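PDB 4ESN: NusG domain II-containing protein from Ruminococcus gnavus, which is of unknown function but binds a zinc ion through three cysteines in a small, mostly beta domain of the NusG domain II family. Local coordinates for residues A[80-83]-A[84-87]; A[21-25]-A[26-30]. All blocks are in the same frame, centred on the assembly; numbering follows the deposited sequence.

How the interactions relate
Both contacts are tight turns at one end of the four-stranded antiparallel sheet, and both combine buried strand residues with exposed turn residues. Interaction 2 closes the hairpin of strands 19-24 and 27-33, the latter an outermost strand; interaction 1 joins strand 79-82, at the other margin, to strand 87-92. The middle strands 19-24 and 87-92 lie side by side, so the turns meet: Q86 O is 3.0 Å from D25 N, a probable hydrogen bond, and V87 packs on V24. Their chemistry differs. Interaction 1 places a cysteine thiolate on zinc, whereas interaction 2 relies on valine-tyrosine packing and a water that ties the turn to the strand before it. Each also reaches the second subunit.

Interaction 1: A[80-83]-A[84-87]; sequences IICL and PNQV. With ZN (zinc ion), chain C.
C82 and V87 pair across a type I turn that runs from L83 to Q86 and closes with a G1 beta bulge, Q86 and V87 both facing C82. The side chain of C82 links this hairpin to the zinc site. Its CB packs against CB of V87 at 4.2 Å, on the same face of the sheet. With chi1 at 174°, SG is carried opposite the backbone N, beside the carbonyl carbon and over the start of the turn, where it lies alongside CB of N85. From there SG binds the zinc ion at 2.4 Å; C62, C67 and a water complete the site. The amide N of N85 also points at SG, a weak hydrogen bond of 3.6 Å that could stabilise negative charge on the sulfur. The side chain of N85 lies alongside the sulfur, while its ND2 bonds to OD1 of N46 and OD1 of D61. Backbone bonds hold the residue that carries the metal ligand: C82 N gives a nearly straight bond to V87 O, 2.8 Å long and in the carbonyl plane, and V87 N returns one to C82 O. Within the turn, Q86 N reaches L83 O at 3.1 Å, with the donor well out of the plane of that carbonyl.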
loop_
_atom_site.group_PDB
_atom_site.type_symbol
_atom_site.label_atom_id
_atom_site.label_comp_id
_atom_site.label_asym_id
_atom_site.label_seq_id
_atom_site.Cartn_x
_atom_site.Cartn_y
_atom_site.Cartn_z
ATOM N N ILE A 80 -1.255 4.159 0.608
ATOM C CA ILE A 80 -0.138 4.795 1.297
ATOM C C ILE A 80 0.314 3.766 2.332
ATOM O O ILE A 80 -0.520 3.249 3.087
ATOM C CB ILE A 80 -0.482 6.172 1.947
ATOM C CG1 ILE A 80 -0.849 7.220 0.881
ATOM C CG2 ILE A 80 0.701 6.673 2.863
ATOM C CD1 ILE A 80 -1.530 8.485 1.483
ATOM N N ILE A 81 1.593 3.424 2.344
ATOM C CA ILE A 81 2.059 2.442 3.311
ATOM C C ILE A 81 3.246 3.018 4.053
ATOM O O ILE A 81 4.006 3.802 3.482
ATOM C CB ILE A 81 2.392 1.034 2.692
ATOM C CG1 ILE A 81 3.658 1.054 1.839
ATOM C CG2 ILE A 81 1.210 0.396 1.904
ATOM C CD1 ILE A 81 4.585 0.087 2.233
ATOM N N CYS A 82 3.373 2.651 5.331
ATOM C CA CYS A 82 4.539 2.925 6.139
ATOM C C CYS A 82 5.062 1.593 6.528
ATOM O O CYS A 82 4.552 0.984 7.465
ATOM C CB CYS A 82 4.279 3.818 7.350
ATOM S SG CYS A 82 5.735 3.988 8.431
ATOM N N LEU A 83 6.007 1.093 5.731
ATOM C CA LEU A 83 6.614 -0.209 5.925
ATOM C C LEU A 83 7.268 -0.343 7.324
ATOM O O LEU A 83 6.955 -1.323 7.999
ATOM C CB LEU A 83 7.630 -0.499 4.802
ATOM C CG LEU A 83 7.753 -1.939 4.374
ATOM C CD1 LEU A 83 6.420 -2.467 3.819
ATOM C CD2 LEU A 83 8.831 -2.091 3.319
ATOM N N PRO A 84 8.079 0.624 7.831
ATOM C CA PRO A 84 8.683 0.430 9.164
ATOM C C PRO A 84 7.655 0.284 10.294
ATOM O O PRO A 84 7.908 -0.496 11.211
ATOM C CB PRO A 84 9.548 1.687 9.347
ATOM C CG PRO A 84 9.888 2.121 7.938
ATOM C CD PRO A 84 8.601 1.860 7.197
ATOM N N ASN A 85 6.487 0.968 10.222
ATOM C CA ASN A 85 5.483 0.850 11.282
ATOM C C ASN A 85 4.327 -0.116 10.933
ATOM O O ASN A 85 3.387 -0.241 11.716
ATOM C CB ASN A 85 4.933 2.230 11.683
ATOM C CG ASN A 85 5.979 3.154 12.290
ATOM O OD1 ASN A 85 7.017 2.730 12.790
ATOM N ND2 ASN A 85 5.757 4.447 12.211
ATOM N N GLN A 86 4.433 -0.842 9.807
ATOM C CA GLN A 86 3.431 -1.807 9.333
ATOM C C GLN A 86 2.017 -1.175 9.214
ATOM O O GLN A 86 1.001 -1.806 9.531
ATOM C CB GLN A 86 3.406 -3.058 10.229
ATOM C CG GLN A 86 4.701 -3.848 10.192
ATOM C CD GLN A 86 4.904 -4.571 11.488
ATOM O OE1 GLN A 86 4.436 -5.700 11.674
ATOM N NE2 GLN A 86 5.554 -3.903 12.437
ATOM N N VAL A 87 1.972 0.071 8.747
ATOM C CA VAL A 87 0.730 0.788 8.556
ATOM C C VAL A 87 0.387 0.772 7.076
ATOM O O VAL A 87 1.210 1.146 6.246
ATOM C CB VAL A 87 0.764 2.242 9.114
ATOM C CG1 VAL A 87 -0.513 3.018 8.707
ATOM C CG2 VAL A 87 0.951 2.256 10.629
HETATM ZN ZN ZN C . 6.714 5.795 7.272
HETATM O O HOH W 1 7.669 4.969 5.421
#

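Interaction 2: A[21-25]-A[26-30]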
loop_
_atom_site.group_PDB
_atom_site.type_symbol
_atom_site.label_atom_id
_atom_site.label_comp_id
_atom_site.label_asym_id
_atom_site.label_seq_id
_atom_site.Cartn_x
_atom_site.Cartn_y
_atom_site.Cartn_z
ATOM N N VAL A 21 -9.288 2.926 4.621
ATOM C CA VAL A 21 -9.141 1.764 5.487
ATOM C C VAL A 21 -7.721 1.822 6.030
ATOM O O VAL A 21 -6.784 2.040 5.260
ATOM C CB VAL A 21 -9.451 0.417 4.762
ATOM C CG1 VAL A 21 -9.202 -0.778 5.681
ATOM C CG2 VAL A 21 -10.884 0.395 4.246
ATOM N N VAL A 22 -7.578 1.711 7.356
ATOM C CA VAL A 22 -6.295 1.731 8.023
ATOM C C VAL A 22 -6.081 0.343 8.656
ATOM O O VAL A 22 -6.949 -0.149 9.399
ATOM C CB VAL A 22 -6.159 2.889 9.056
ATOM C CG1 VAL A 22 -4.905 2.725 9.913
ATOM C CG2 VAL A 22 -6.131 4.257 8.365
ATOM N N THR A 23 -4.948 -0.294 8.323
ATOM C CA THR A 23 -4.550 -1.556 8.945
ATOM C C THR A 23 -3.198 -1.317 9.600
ATOM O O THR A 23 -2.365 -0.593 9.050
ATOM C CB THR A 23 -4.535 -2.790 7.991
ATOM O OG1 THR A 23 -3.370 -2.756 7.191
ATOM C CG2 THR A 23 -5.761 -2.892 7.099
ATOM N N VAL A 24 -3.031 -1.841 10.814
ATOM C CA VAL A 24 -1.775 -1.804 11.564
ATOM C C VAL A 24 -1.468 -3.247 11.904
ATOM O O VAL A 24 -2.312 -3.926 12.498
ATOM C CB VAL A 24 -1.797 -0.892 12.818
ATOM C CG1 VAL A 24 -0.402 -0.748 13.419
ATOM C CG2 VAL A 24 -2.394 0.467 12.501
ATOM N N ASP A 25 -0.299 -3.735 11.458
ATOM C CA ASP A 25 0.165 -5.118 11.642
ATOM C C ASP A 25 -0.893 -6.121 11.102
ATOM O O ASP A 25 -1.135 -7.162 11.714
ATOM C CB ASP A 25 0.519 -5.405 13.130
ATOM C CG ASP A 25 1.359 -4.330 13.828
ATOM O OD1 ASP A 25 2.539 -4.148 13.444
ATOM O OD2 ASP A 25 0.853 -3.713 14.798
ATOM N N GLY A 26 -1.526 -5.771 9.980
ATOM C CA GLY A 26 -2.532 -6.603 9.332
ATOM C C GLY A 26 -3.939 -6.554 9.903
ATOM O O GLY A 26 -4.853 -7.157 9.325
ATOM N N GLU A 27 -4.135 -5.856 11.040
ATOM C CA GLU A 27 -5.450 -5.742 11.672
ATOM C C GLU A 27 -6.122 -4.431 11.256
ATOM O O GLU A 27 -5.495 -3.373 11.363
ATOM C CB GLU A 27 -5.324 -5.808 13.204
ATOM C CG GLU A 27 -4.588 -7.036 13.738
ATOM C CD GLU A 27 -3.657 -6.811 14.920
ATOM O OE1 GLU A 27 -3.030 -5.728 14.999
ATOM O OE2 GLU A 27 -3.524 -7.743 15.745
ATOM N N VAL A 28 -7.387 -4.497 10.783
ATOM C CA VAL A 28 -8.167 -3.302 10.410
ATOM C C VAL A 28 -8.456 -2.531 11.695
ATOM O O VAL A 28 -8.947 -3.107 12.655
ATOM C CB VAL A 28 -9.489 -3.607 9.637
ATOM C CG1 VAL A 28 -10.159 -2.306 9.173
ATOM C CG2 VAL A 28 -9.257 -4.541 8.455
ATOM N N TYR A 29 -8.121 -1.257 11.726
ATOM C CA TYR A 29 -8.376 -0.403 12.881
ATOM C C TYR A 29 -9.678 0.310 12.644
ATOM O O TYR A 29 -10.486 0.478 13.554
ATOM C CB TYR A 29 -7.206 0.587 13.091
ATOM C CG TYR A 29 -6.124 0.028 13.989
ATOM C CD1 TYR A 29 -5.596 -1.242 13.770
ATOM C CD2 TYR A 29 -5.643 0.756 15.073
ATOM C CE1 TYR A 29 -4.631 -1.785 14.622
ATOM C CE2 TYR A 29 -4.657 0.233 15.919
ATOM C CZ TYR A 29 -4.139 -1.031 15.676
ATOM O OH TYR A 29 -3.170 -1.565 16.496
ATOM N N GLY A 30 -9.885 0.717 11.414
ATOM C CA GLY A 30 -11.118 1.396 11.071
ATOM C C GLY A 30 -11.135 1.833 9.641
ATOM O O GLY A 30 -10.153 1.636 8.930
HETATM O O HOH W 2 -0.873 -3.492 8.341
#
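V24 and Y29 meet through their first torsions: in V24, chi1 of -172° sets CG2 beside the backbone N, and in Y29, chi1 of -90° turns the ring across to the valine, one face toward it. CG2 of V24 consequently sits over the ring centre of Y29, a CH-pi contact of 3.7 Å to the centroid, while CB of V24 comes to 3.5 Å from CE1 nearer the hydroxyl end. Carbonyl O of E27 lies in the ring plane at its edge. On the other face of the hairpin, CG2 of T23 touches CG2 of V28, and CG1 of V21 meets CG1 of V28 at 3.9 Å. The two strands are joined by a type I' turn, V24 to E27, with D25 and G26 both at positive phi. V24 and E27 exchange backbone bonds, and a water bridges OG1 of T23, at 2.8 Å, to the amide N of G26, which donates to it. Farther along, the register slips by one residue in a beta bulge: Y29 N bonds to V22 O at 2.8 Å, and V22 N to G30 O at 3.0 Å. Strand 19-24 is flanked on its other edge by strand 87-92; V22 and V24 pack on I42 of strand 38-42, while V21 and T23 touch L83 of the second subunit.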